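Local coordinates for pullulanase (Bacillus acidopullulyticus, PDB 2WAN), which hydrolyses the alpha-1,6-glucosidic linkages of pullulan, and probably those at the branch points of starch-type polysaccharides, at residues A[164-169]-A[214-219]; A[881-886]-A[903-908]; A[339-344]-A[376-381]. One frame throughout, in Å; residues are numbered along the deposited sequence.

Contact 1. Residues A[164-169]-A[214-219]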
loop_
_atom_site.group_PDB
_atom_site.type_symbol
_atom_site.label_atom_id
_atom_site.label_comp_id
_atom_site.label_asym_id
_atom_site.label_seq_id
_atom_site.Cartn_x
_atom_site.Cartn_y
_atom_site.Cartn_z
ATOM N N VAL A 164 25.138 14.479 7.829
ATOM C CA VAL A 164 25.316 15.888 8.178
ATOM C C VAL A 164 24.595 16.772 7.167
ATOM O O VAL A 164 24.806 16.674 5.950
ATOM C CB VAL A 164 26.814 16.327 8.421
ATOM C CG1 VAL A 164 27.730 15.137 8.748
ATOM C CG2 VAL A 164 27.366 17.213 7.305
ATOM N N THR A 165 23.712 17.609 7.700
ATOM C CA THR A 165 22.951 18.563 6.915
ATOM C C THR A 165 23.520 19.936 7.254
ATOM O O THR A 165 23.229 20.481 8.314
ATOM C CB THR A 165 21.441 18.490 7.260
ATOM O OG1 THR A 165 20.985 17.147 7.083
ATOM C CG2 THR A 165 20.617 19.410 6.365
ATOM N N ALA A 166 24.347 20.452 6.349
ATOM C CA ALA A 166 25.041 21.726 6.529
ATOM C C ALA A 166 24.706 22.652 5.373
ATOM O O ALA A 166 25.064 22.389 4.224
ATOM C CB ALA A 166 26.539 21.505 6.624
ATOM N N VAL A 167 24.010 23.738 5.691
ATOM C CA VAL A 167 23.531 24.671 4.686
ATOM C C VAL A 167 24.240 26.010 4.839
ATOM O O VAL A 167 24.299 26.565 5.945
ATOM C CB VAL A 167 22.000 24.893 4.822
ATOM C CG1 VAL A 167 21.530 26.020 3.894
ATOM C CG2 VAL A 167 21.221 23.580 4.579
ATOM N N LEU A 168 24.772 26.514 3.729
ATOM C CA LEU A 168 25.373 27.843 3.681
ATOM C C LEU A 168 24.270 28.896 3.780
ATOM O O LEU A 168 23.368 28.965 2.928
ATOM C CB LEU A 168 26.178 28.027 2.398
ATOM C CG LEU A 168 26.838 29.383 2.135
ATOM C CD1 LEU A 168 27.974 29.620 3.095
ATOM C CD2 LEU A 168 27.353 29.443 0.715
ATOM N N VAL A 169 24.339 29.702 4.834
ATOM C CA VAL A 169 23.329 30.727 5.077
ATOM C C VAL A 169 23.942 32.112 5.119
ATOM O O VAL A 169 25.084 32.277 5.556
ATOM C CB VAL A 169 22.544 30.465 6.386
ATOM C CG1 VAL A 169 21.734 29.209 6.259
ATOM C CG2 VAL A 169 23.490 30.357 7.576
ATOM N N ILE A 214 27.364 28.645 8.479
ATOM C CA ILE A 214 26.867 27.317 8.144
ATOM C C ILE A 214 25.862 26.926 9.217
ATOM O O ILE A 214 26.215 26.841 10.406
ATOM C CB ILE A 214 28.025 26.273 8.066
ATOM C CG1 ILE A 214 29.027 26.621 6.949
ATOM C CG2 ILE A 214 27.491 24.846 7.923
ATOM C CD1 ILE A 214 28.507 26.500 5.525
ATOM N N ALA A 215 24.608 26.707 8.808
ATOM C CA ALA A 215 23.560 26.274 9.730
ATOM C C ALA A 215 23.314 24.788 9.574
ATOM O O ALA A 215 23.286 24.276 8.454
ATOM C CB ALA A 215 22.265 27.062 9.497
ATOM N N LEU A 216 23.128 24.110 10.700
ATOM C CA LEU A 216 22.918 22.663 10.712
ATOM C C LEU A 216 21.453 22.276 10.864
ATOM O O LEU A 216 20.672 22.980 11.514
ATOM C CB LEU A 216 23.738 22.004 11.831
ATOM C CG LEU A 216 25.271 22.089 11.791
ATOM C CD1 LEU A 216 25.870 21.017 12.701
ATOM C CD2 LEU A 216 25.824 21.961 10.384
ATOM N N ASP A 217 21.089 21.148 10.255
ATOM C CA ASP A 217 19.799 20.489 10.516
ATOM C C ASP A 217 18.560 21.358 10.259
ATOM O O ASP A 217 17.528 21.179 10.913
ATOM C CB ASP A 217 19.777 19.903 11.935
ATOM C CG ASP A 217 20.970 18.991 12.207
ATOM O OD1 ASP A 217 21.346 18.226 11.296
ATOM O OD2 ASP A 217 21.534 19.048 13.324
ATOM N N HIS A 218 18.670 22.277 9.299
ATOM C CA HIS A 218 17.554 23.135 8.868
ATOM C C HIS A 218 17.021 24.101 9.934
ATOM O O HIS A 218 15.875 24.554 9.841
ATOM C CB HIS A 218 16.403 22.298 8.277
ATOM C CG HIS A 218 16.731 21.646 6.971
ATOM N ND1 HIS A 218 16.194 20.434 6.591
ATOM C CD2 HIS A 218 17.543 22.030 5.959
ATOM C CE1 HIS A 218 16.655 20.105 5.397
ATOM N NE2 HIS A 218 17.476 21.058 4.992
ATOM N N SER A 219 17.834 24.419 10.941
ATOM C CA SER A 219 17.442 25.434 11.923
ATOM C C SER A 219 18.609 26.319 12.351
ATOM O O SER A 219 19.742 26.141 11.894
ATOM C CB SER A 219 16.763 24.810 13.149
ATOM O OG SER A 219 17.677 24.057 13.917
HETATM O O HOH W 1 23.893 17.754 10.591
#

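Contact 2. Residues A[881-886]-A[903-908]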
loop_
_atom_site.group_PDB
_atom_site.type_symbol
_atom_site.label_atom_id
_atom_site.label_comp_id
_atom_site.label_asym_id
_atom_site.label_seq_id
_atom_site.Cartn_x
_atom_site.Cartn_y
_atom_site.Cartn_z
ATOM N N LEU A 881 -31.885 26.255 -10.121
ATOM C CA LEU A 881 -30.761 26.297 -11.034
ATOM C C LEU A 881 -31.172 26.939 -12.358
ATOM O O LEU A 881 -32.141 26.515 -12.968
ATOM C CB LEU A 881 -30.265 24.863 -11.304
ATOM C CG LEU A 881 -29.132 24.767 -12.326
ATOM C CD1 LEU A 881 -27.849 25.361 -11.766
ATOM C CD2 LEU A 881 -28.897 23.314 -12.687
ATOM N N ASN A 882 -30.405 27.933 -12.798
ATOM C CA ASN A 882 -30.589 28.517 -14.122
ATOM C C ASN A 882 -30.011 27.594 -15.164
ATOM O O ASN A 882 -28.896 27.106 -14.994
ATOM C CB ASN A 882 -29.927 29.883 -14.172
ATOM C CG ASN A 882 -30.703 30.905 -13.352
ATOM O OD1 ASN A 882 -31.914 30.997 -13.486
ATOM N ND2 ASN A 882 -30.019 31.628 -12.477
ATOM N N LEU A 883 -30.769 27.345 -16.227
ATOM C CA LEU A 883 -30.342 26.354 -17.216
ATOM C C LEU A 883 -29.792 26.995 -18.493
ATOM O O LEU A 883 -30.216 28.099 -18.869
ATOM C CB LEU A 883 -31.490 25.402 -17.552
ATOM C CG LEU A 883 -32.068 24.572 -16.407
ATOM C CD1 LEU A 883 -33.361 23.897 -16.861
ATOM C CD2 LEU A 883 -31.030 23.537 -15.956
ATOM N N PRO A 884 -28.836 26.309 -19.162
ATOM C CA PRO A 884 -28.482 26.718 -20.525
ATOM C C PRO A 884 -29.686 26.595 -21.455
ATOM O O PRO A 884 -30.691 25.952 -21.106
ATOM C CB PRO A 884 -27.398 25.715 -20.936
ATOM C CG PRO A 884 -26.868 25.147 -19.616
ATOM C CD PRO A 884 -28.092 25.110 -18.734
ATOM N N SER A 885 -29.561 27.160 -22.654
ATOM C CA SER A 885 -30.662 27.196 -23.619
ATOM C C SER A 885 -31.218 25.814 -23.962
ATOM O O SER A 885 -30.526 24.794 -23.815
ATOM C CB SER A 885 -30.209 27.902 -24.913
ATOM O OG SER A 885 -29.182 27.152 -25.545
ATOM N N GLY A 886 -32.476 25.793 -24.400
ATOM C CA GLY A 886 -33.077 24.592 -24.942
ATOM C C GLY A 886 -33.938 23.818 -23.968
ATOM O O GLY A 886 -34.086 24.200 -22.799
ATOM N N GLY A 903 -40.295 14.561 -16.879
ATOM C CA GLY A 903 -40.842 15.875 -17.177
ATOM C C GLY A 903 -39.810 16.678 -17.931
ATOM O O GLY A 903 -38.619 16.365 -17.874
ATOM N N HIS A 904 -40.275 17.700 -18.647
ATOM C CA HIS A 904 -39.401 18.615 -19.395
ATOM C C HIS A 904 -39.473 20.016 -18.814
ATOM O O HIS A 904 -40.549 20.458 -18.364
ATOM C CB HIS A 904 -39.821 18.666 -20.869
ATOM C CG HIS A 904 -39.577 17.383 -21.602
ATOM N ND1 HIS A 904 -38.548 17.229 -22.506
ATOM C CD2 HIS A 904 -40.200 16.182 -21.530
ATOM C CE1 HIS A 904 -38.566 15.997 -22.985
ATOM N NE2 HIS A 904 -39.549 15.338 -22.397
ATOM N N VAL A 905 -38.338 20.717 -18.827
ATOM C CA VAL A 905 -38.283 22.107 -18.355
ATOM C C VAL A 905 -37.354 22.932 -19.239
ATOM O O VAL A 905 -36.469 22.376 -19.917
ATOM C CB VAL A 905 -37.793 22.218 -16.884
ATOM C CG1 VAL A 905 -38.836 21.654 -15.895
ATOM C CG2 VAL A 905 -36.425 21.538 -16.721
ATOM N N MET A 906 -37.568 24.251 -19.246
ATOM C CA MET A 906 -36.629 25.209 -19.824
ATOM C C MET A 906 -36.354 26.338 -18.848
ATOM O O MET A 906 -37.222 26.697 -18.051
ATOM C CB MET A 906 -37.177 25.814 -21.123
ATOM C CG MET A 906 -37.538 24.792 -22.151
ATOM S SD MET A 906 -38.331 25.562 -23.582
ATOM C CE MET A 906 -37.038 26.623 -24.143
ATOM N N GLY A 907 -35.155 26.905 -18.933
ATOM C CA GLY A 907 -34.809 28.153 -18.232
ATOM C C GLY A 907 -34.325 28.027 -16.809
ATOM O O GLY A 907 -33.256 28.529 -16.469
ATOM N N ASN A 908 -35.129 27.373 -15.975
ATOM C CA ASN A 908 -34.857 27.266 -14.559
ATOM C C ASN A 908 -35.489 25.973 -14.065
ATOM O O ASN A 908 -36.477 25.493 -14.636
ATOM C CB ASN A 908 -35.453 28.490 -13.832
ATOM C CG ASN A 908 -34.939 28.664 -12.419
ATOM O OD1 ASN A 908 -33.845 29.195 -12.192
ATOM N ND2 ASN A 908 -35.763 28.281 -11.450
HETATM O O HOH W 2 -33.371 26.210 -20.976
#

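Contact 3. Residues A[339-344]-A[376-381]. With SO4 (sulfate ion), chain K.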
loop_
_atom_site.group_PDB
_atom_site.type_symbol
_atom_site.label_atom_id
_atom_site.label_comp_id
_atom_site.label_asym_id
_atom_site.label_seq_id
_atom_site.Cartn_x
_atom_site.Cartn_y
_atom_site.Cartn_z
ATOM N N VAL A 339 20.932 -26.262 4.462
ATOM C CA VAL A 339 19.473 -26.383 4.319
ATOM C C VAL A 339 19.112 -27.832 4.002
ATOM O O VAL A 339 19.667 -28.428 3.078
ATOM C CB VAL A 339 18.882 -25.445 3.226
ATOM C CG1 VAL A 339 17.351 -25.562 3.201
ATOM C CG2 VAL A 339 19.275 -23.986 3.453
ATOM N N GLN A 340 18.202 -28.397 4.788
ATOM C CA GLN A 340 17.672 -29.723 4.505
ATOM C C GLN A 340 16.175 -29.656 4.199
ATOM O O GLN A 340 15.462 -28.779 4.712
ATOM C CB GLN A 340 17.917 -30.643 5.693
ATOM C CG GLN A 340 19.400 -30.804 5.998
ATOM C CD GLN A 340 19.677 -32.033 6.834
ATOM O OE1 GLN A 340 19.964 -31.929 8.023
ATOM N NE2 GLN A 340 19.578 -33.204 6.216
ATOM N N LEU A 341 15.726 -30.586 3.360
ATOM C CA LEU A 341 14.301 -30.792 3.079
ATOM C C LEU A 341 13.742 -31.865 4.012
ATOM O O LEU A 341 14.283 -32.982 4.070
ATOM C CB LEU A 341 14.118 -31.214 1.607
ATOM C CG LEU A 341 12.702 -31.554 1.118
ATOM C CD1 LEU A 341 11.837 -30.279 1.074
ATOM C CD2 LEU A 341 12.757 -32.208 -0.260
ATOM N N LEU A 342 12.657 -31.534 4.719
ATOM C CA LEU A 342 11.957 -32.491 5.573
ATOM C C LEU A 342 10.650 -32.854 4.887
ATOM O O LEU A 342 9.820 -31.979 4.623
ATOM C CB LEU A 342 11.683 -31.920 6.978
ATOM C CG LEU A 342 12.883 -31.312 7.727
ATOM C CD1 LEU A 342 12.485 -30.839 9.132
ATOM C CD2 LEU A 342 13.988 -32.332 7.820
ATOM N N LEU A 343 10.509 -34.136 4.560
ATOM C CA LEU A 343 9.328 -34.672 3.874
ATOM C C LEU A 343 8.500 -35.517 4.822
ATOM O O LEU A 343 9.057 -36.341 5.558
ATOM C CB LEU A 343 9.752 -35.536 2.667
ATOM C CG LEU A 343 10.244 -34.790 1.429
ATOM C CD1 LEU A 343 10.713 -35.782 0.362
ATOM C CD2 LEU A 343 9.176 -33.855 0.838
ATOM N N TYR A 344 7.178 -35.324 4.783
ATOM C CA TYR A 344 6.223 -36.029 5.638
ATOM C C TYR A 344 5.120 -36.648 4.770
ATOM O O TYR A 344 4.469 -35.956 3.971
ATOM C CB TYR A 344 5.567 -35.077 6.647
ATOM C CG TYR A 344 6.533 -34.258 7.508
ATOM C CD1 TYR A 344 6.803 -34.626 8.824
ATOM C CD2 TYR A 344 7.148 -33.104 6.998
ATOM C CE1 TYR A 344 7.674 -33.855 9.629
ATOM C CE2 TYR A 344 8.028 -32.340 7.785
ATOM C CZ TYR A 344 8.287 -32.728 9.090
ATOM O OH TYR A 344 9.151 -31.971 9.853
ATOM N N TRP A 376 1.887 -34.863 -0.309
ATOM C CA TRP A 376 2.926 -34.943 0.728
ATOM C C TRP A 376 3.094 -33.571 1.394
ATOM O O TRP A 376 2.722 -32.540 0.813
ATOM C CB TRP A 376 4.264 -35.376 0.121
ATOM C CG TRP A 376 4.366 -36.851 -0.080
ATOM C CD1 TRP A 376 3.598 -37.627 -0.913
ATOM C CD2 TRP A 376 5.302 -37.736 0.548
ATOM N NE1 TRP A 376 3.992 -38.948 -0.828
ATOM C CE2 TRP A 376 5.033 -39.043 0.061
ATOM C CE3 TRP A 376 6.336 -37.556 1.485
ATOM C CZ2 TRP A 376 5.764 -40.163 0.476
ATOM C CZ3 TRP A 376 7.064 -38.674 1.900
ATOM C CH2 TRP A 376 6.775 -39.961 1.386
ATOM N N TYR A 377 3.659 -33.562 2.603
ATOM C CA TYR A 377 3.900 -32.316 3.335
ATOM C C TYR A 377 5.396 -32.087 3.487
ATOM O O TYR A 377 6.193 -33.042 3.453
ATOM C CB TYR A 377 3.203 -32.332 4.704
ATOM C CG TYR A 377 1.692 -32.416 4.590
ATOM C CD1 TYR A 377 1.036 -33.660 4.458
ATOM C CD2 TYR A 377 0.916 -31.256 4.571
ATOM C CE1 TYR A 377 -0.354 -33.739 4.344
ATOM C CE2 TYR A 377 -0.480 -31.327 4.447
ATOM C CZ TYR A 377 -1.109 -32.565 4.340
ATOM O OH TYR A 377 -2.490 -32.614 4.227
ATOM N N TYR A 378 5.801 -30.831 3.636
ATOM C CA TYR A 378 7.228 -30.567 3.778
ATOM C C TYR A 378 7.548 -29.298 4.550
ATOM O O TYR A 378 6.697 -28.409 4.743
ATOM C CB TYR A 378 7.931 -30.507 2.413
ATOM C CG TYR A 378 7.711 -29.244 1.559
ATOM C CD1 TYR A 378 6.474 -28.983 0.962
ATOM C CD2 TYR A 378 8.765 -28.343 1.325
ATOM C CE1 TYR A 378 6.283 -27.852 0.163
ATOM C CE2 TYR A 378 8.588 -27.202 0.518
ATOM C CZ TYR A 378 7.345 -26.976 -0.062
ATOM O OH TYR A 378 7.145 -25.898 -0.870
ATOM N N LEU A 379 8.786 -29.265 5.024
ATOM C CA LEU A 379 9.366 -28.093 5.670
ATOM C C LEU A 379 10.801 -27.976 5.208
ATOM O O LEU A 379 11.414 -28.983 4.780
ATOM C CB LEU A 379 9.378 -28.259 7.189
ATOM C CG LEU A 379 8.049 -28.155 7.941
ATOM C CD1 LEU A 379 8.197 -28.605 9.388
ATOM C CD2 LEU A 379 7.498 -26.718 7.854
ATOM N N TYR A 380 11.339 -26.756 5.286
ATOM C CA TYR A 380 12.801 -26.547 5.195
ATOM C C TYR A 380 13.411 -26.458 6.583
ATOM O O TYR A 380 12.872 -25.806 7.470
ATOM C CB TYR A 380 13.155 -25.276 4.394
ATOM C CG TYR A 380 12.668 -25.293 2.958
ATOM C CD1 TYR A 380 13.016 -26.339 2.089
ATOM C CD2 TYR A 380 11.887 -24.246 2.453
ATOM C CE1 TYR A 380 12.573 -26.351 0.765
ATOM C CE2 TYR A 380 11.467 -24.238 1.126
ATOM C CZ TYR A 380 11.794 -25.303 0.296
ATOM O OH TYR A 380 11.364 -25.314 -1.006
ATOM N N GLN A 381 14.549 -27.124 6.757
ATOM C CA GLN A 381 15.307 -27.026 7.988
ATOM C C GLN A 381 16.566 -26.214 7.684
ATOM O O GLN A 381 17.411 -26.617 6.877
ATOM C CB GLN A 381 15.624 -28.419 8.522
ATOM C CG GLN A 381 16.339 -28.395 9.883
ATOM C CD GLN A 381 16.590 -29.792 10.422
ATOM O OE1 GLN A 381 15.910 -30.243 11.335
ATOM N NE2 GLN A 381 17.550 -30.487 9.836
HETATM S S SO4 K . 2.900 -42.495 -2.230
HETATM O O1 SO4 K . 2.941 -42.406 -3.691
HETATM O O2 SO4 K . 4.227 -42.897 -1.760
HETATM O O3 SO4 K . 1.896 -43.466 -1.821
HETATM O O4 SO4 K . 2.603 -41.148 -1.706
#

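Contact 1. Residues A[164-169]-A[214-219]
Thr165 lays its methyl CG2 over one face of the His218 imidazole, a CH-pi contact where an antiparallel strand pair of the pullulanase X25 domain runs out into a turn. From CG2 of Thr165 to the centroid of the His218 ring is 4.1 Å, 21° off the ring normal, so the methyl stands above the ring but displaced toward its rim, and the two side chains cross at about a right angle. OG1 of Thr165 lies beside the backbone N (chi1 -55°), which leaves the methyl as the branch that meets the ring. His218 NE2 is hydrogen-bonded to Asp187, a bond that probably limits rotation of the imidazole.

Ala166, Leu168, Ile214 and Leu216 share one face of the sheet. Ala166 CB meets the branch methyl CG2 of Ile214 at 3.7 Å and also touches CD2 of Leu216. The longer arm of Ile214 bends (chi2 -68°) to bring CD1 within 4.0 Å of Leu168 CD1. Phe242 and Tyr244 of strand 238-245 pack on this face, joining the two sheets of a beta sandwich. Ala215, on the reverse face with Val167, takes both methyls of Val169, CG1 of the valine lying 3.9 Å from CB of Ala215.

Val167 and Ala215 form a hydrogen-bonded pair, each N donating to the other's O. Asp217 N adds a bond to Thr165 O at 3.0 Å, just as the chain enters the type I' turn from Leu216 to Ser219. A water closes the end of the ladder: it accepts from Thr165 N at 2.9 Å and donates to Asp217 OD1 at 2.7 Å.

Contact 2. Residues A[881-886]-A[903-908]
Leu883 meets Gly907 through its backbone and Val905 through its side chain. Leu883 N donates to Gly907 O at 2.8 Å along a nearly straight N-H (173°), yet the donor stands well above the carbonyl plane, 50° out of it. The Leu883 and Val905 side chains cross at about a right angle, CD1 of the leucine lying 3.9 Å from CG2 of the valine and also near Asn908 N. Next to this bond the Asn908 CA lies 3.2 Å from Leu881 O, a CA-H...O contact, and on the other flank Met906 CG packs against Gly886 O.

Gly907 sits at the centre of a classic gamma-turn, with positive phi (86°) and a weak bond from Asn908 N back to Met906 O. There the chain changes partners, from strand 888-893 beside Val905 to strand 879-882 beside Asn908, within the all-beta domain at the C-terminal end. Further out, Ile869, Trp888 and Val909 pack against the Leu883 side chain. Cut back to alanine, this side chain would lose CD1, and Val905 CG2 is likely to be left without its apolar partner, with a gap where those three neighbours now pack.

One water spans the remaining distance, donating to Pro884 O and Gly886 O and accepting from Gly907 N at 2.8 Å. It gives these main-chain groups a shared partner where the two segments diverge.

Contact 3. Residues A[339-344]-A[376-381]
Leu341 CD1 reaches two tyrosine rings, lying 3.6 Å from CD2 of Tyr378 and 4.0 Å from CE1 of Tyr380. CG of Leu341 is anti to the backbone N (chi1 177°), which swings the methyl across to the neighbouring strand. Tyr378 in turn brings CD2 over a face of the Tyr380 ring, offset toward the rim, and its CB touches Leu343 CD2. Phe329 meets Tyr378 edge-to-face, and both tyrosine hydroxyls hydrogen-bond to the same oxygen of Asp393, which pins the free ends of the rings.

On the other face Tyr344 crosses Leu379 obliquely, its OH 3.5 Å from Leu379 CD1. The Tyr344 ring turns an edge to the carbonyl O of Tyr377 and makes a cation-pi contact with Arg405. Leu342 CD1 rests on CB of Gln381, 4.0 Å away.

Between these faces run six backbone hydrogen bonds, two for each of the pairs Gln340-Gln381, Leu342-Leu379 and Tyr344-Tyr377; Leu342 N to Leu379 O, at 2.8 Å, is one of them.

Polar groups gather at the ends. Gln340 and Gln381 lie side by side, pointing the same way. At the far end Trp376 sets CE3 against Leu343 CB, 4.1 Å away, and its NE1 donates at the indole edge to O4 of a sulfate ion, probably from the crystallisation liquor, at 2.7 Å. The pair joins strands 338-344 and 377-383 of the family 48 carbohydrate-binding module, and its regular antiparallel register, with apolar side chains packed on both faces, fits the beta-sandwich fold of that family.

The three contacts are antiparallel strand pairings in three separate beta domains, strung along the chain in the order 1, 3, 2. Contacts 1 and 3 belong to the X25 and family 48 modules, their centres 56 Å apart and their nearest atoms about 39 Å apart. Contact 2 follows the eight-stranded parallel barrel of the alpha-amylase catalytic domain, which in this family carries the active site. Its centre is 63 Å from that of contact 1 and 75 Å from that of contact 3, on the opposite side of the chain's centre from contact 3. None of the three touches another, so each pairing is local to its own domain.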